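Protein ten1 (Schizosaccharomyces pombe, PDB 3KF6) pairs with stn1 in an Rpa2-Rpa3-like complex at chromosome ends, probably binds single-stranded telomeric DNA and is required for telomere maintenance. Local coordinates at residues 91-94 with 95-99. Sequence-based numbering, arbitrary orientation.
Sequences LPRY and RQMVS
Arg93 and Gln96, one turn apart on the helix, lie side by side, and the guanidinium grips a single amide oxygen with two nitrogens. Arg93 NH2 reaches Gln96 OE1 at 2.8 Å in the carbonyl plane, on a lone pair, while Arg93 NE makes a longer, more bent bond of 3.3 Å to Gln96 OE1. The oxygen lies nearly in the guanidinium plane and so meets its edge, and the guanidinium and amide planes are 23° apart. Arginine suits this place because N-H bonds of NE and NH2 converge on one side, where a single oxygen can accept both; its chain, bent at chi2 (-117°) and chi3, brings this edge alongside glutamine, which offers an uncharged acceptor on an extended arm. With a leucine in place of Arg93, Gln96 OE1 would lose both donors and its amide would probably be freer to turn. Helical backbone bonds continue through the pair, Gln96 N to Pro92 O at 3.1 Å and Met97 N to Arg93 O at 3.0 Å. Arg95 turns back along the helix, its CG set between backbone N and carbonyl carbon (chi1 61°), which lays one guanidinium face over Pro92 CA, 3.8 Å from the plane. Proline is at home in this first turn, where its missing N-H costs no helical bond. On the buried side, Val98 CG2 makes a CH-pi contact with one face of the Tyr94 ring, 3.7 Å from the centroid and displaced toward the rim; beta-branching holds this methyl close to the backbone, over the ring four residues back. Leu9 touches both residues, and Trp136 of the stn1 chain packs on Tyr94, as Trp133 of that chain does on Arg93. The arrangement is that of an amphipathic C-terminal helix beside an OB-fold barrel, here packed against stn1, consistent with the Rpa2-Rpa3-like pairing of the two proteins.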
loop_
_atom_site.group_PDB
_atom_site.type_symbol
_atom_site.label_atom_id
_atom_site.label_comp_id
_atom_site.label_asym_id
_atom_site.label_seq_id
_atom_site.Cartn_x
_atom_site.Cartn_y
_atom_site.Cartn_z
ATOM N N LEU B 91 9.796 -4.007 14.588
ATOM C CA LEU B 91 8.834 -5.102 14.593
ATOM C C LEU B 91 7.648 -4.913 15.534
ATOM O O LEU B 91 6.504 -5.157 15.148
ATOM C CB LEU B 91 9.531 -6.434 14.906
ATOM C CG LEU B 91 10.307 -7.067 13.747
ATOM C CD1 LEU B 91 10.966 -8.365 14.212
ATOM C CD2 LEU B 91 9.356 -7.345 12.589
ATOM N N PRO B 92 7.899 -4.476 16.779
ATOM C CA PRO B 92 6.771 -4.293 17.697
ATOM C C PRO B 92 5.730 -3.295 17.195
ATOM O O PRO B 92 4.528 -3.537 17.320
ATOM C CB PRO B 92 7.448 -3.835 18.987
ATOM C CG PRO B 92 8.781 -4.531 18.922
ATOM C CD PRO B 92 9.180 -4.294 17.483
ATOM N N ARG B 93 6.187 -2.178 16.632
ATOM C CA ARG B 93 5.262 -1.167 16.129
ATOM C C ARG B 93 4.585 -1.670 14.860
ATOM O O ARG B 93 3.392 -1.446 14.647
ATOM C CB ARG B 93 5.997 0.154 15.866
ATOM C CG ARG B 93 6.747 0.682 17.089
ATOM C CD ARG B 93 6.257 2.029 17.602
ATOM N NE ARG B 93 4.889 2.001 18.109
ATOM C CZ ARG B 93 4.400 2.867 18.998
ATOM N NH1 ARG B 93 5.165 3.830 19.492
ATOM N NH2 ARG B 93 3.138 2.779 19.387
ATOM N N TYR B 94 5.345 -2.357 14.013
ATOM C CA TYR B 94 4.764 -2.906 12.793
ATOM C C TYR B 94 3.640 -3.900 13.106
ATOM O O TYR B 94 2.553 -3.821 12.526
ATOM C CB TYR B 94 5.843 -3.592 11.948
ATOM C CG TYR B 94 5.285 -4.435 10.823
ATOM C CD1 TYR B 94 5.031 -5.793 11.007
ATOM C CD2 TYR B 94 4.967 -3.870 9.589
ATOM C CE1 TYR B 94 4.473 -6.566 10.000
ATOM C CE2 TYR B 94 4.407 -4.638 8.568
ATOM C CZ TYR B 94 4.164 -5.986 8.785
ATOM O OH TYR B 94 3.605 -6.752 7.788
ATOM N N ARG B 95 3.877 -4.838 14.022
ATOM C CA ARG B 95 2.820 -5.795 14.319
ATOM C C ARG B 95 1.628 -5.119 14.987
ATOM O O ARG B 95 0.488 -5.510 14.765
ATOM C CB ARG B 95 3.344 -6.959 15.172
ATOM C CG ARG B 95 3.899 -6.616 16.521
ATOM C CD ARG B 95 4.260 -7.910 17.241
ATOM N NE ARG B 95 4.600 -7.682 18.636
ATOM C CZ ARG B 95 5.827 -7.740 19.134
ATOM N NH1 ARG B 95 6.864 -8.028 18.355
ATOM N NH2 ARG B 95 6.012 -7.508 20.421
ATOM N N GLN B 96 1.895 -4.089 15.783
ATOM C CA GLN B 96 0.826 -3.350 16.446
ATOM C C GLN B 96 -0.102 -2.742 15.393
ATOM O O GLN B 96 -1.320 -2.854 15.490
ATOM C CB GLN B 96 1.412 -2.244 17.325
ATOM C CG GLN B 96 0.383 -1.249 17.880
ATOM C CD GLN B 96 1.022 -0.170 18.741
ATOM O OE1 GLN B 96 2.050 0.394 18.382
ATOM N NE2 GLN B 96 0.401 0.128 19.879
ATOM N N MET B 97 0.477 -2.120 14.369
ATOM C CA MET B 97 -0.332 -1.499 13.327
ATOM C C MET B 97 -1.041 -2.497 12.417
ATOM O O MET B 97 -2.143 -2.226 11.950
ATOM C CB MET B 97 0.508 -0.533 12.487
ATOM C CG MET B 97 1.121 0.613 13.283
ATOM S SD MET B 97 -0.025 1.420 14.440
ATOM C CE MET B 97 1.138 2.000 15.689
ATOM N N VAL B 98 -0.414 -3.642 12.143
ATOM C CA VAL B 98 -1.053 -4.647 11.303
ATOM C C VAL B 98 -2.300 -5.126 12.036
ATOM O O VAL B 98 -3.358 -5.285 11.437
ATOM C CB VAL B 98 -0.143 -5.875 11.042
ATOM C CG1 VAL B 98 -0.948 -6.993 10.382
ATOM C CG2 VAL B 98 1.018 -5.480 10.149
ATOM N N SER B 99 -2.157 -5.360 13.336
ATOM C CA SER B 99 -3.277 -5.811 14.150
ATOM C C SER B 99 -4.371 -4.758 14.206
ATOM O O SER B 99 -5.541 -5.077 14.030
ATOM C CB SER B 99 -2.816 -6.148 15.570
ATOM O OG SER B 99 -2.125 -7.381 15.593
#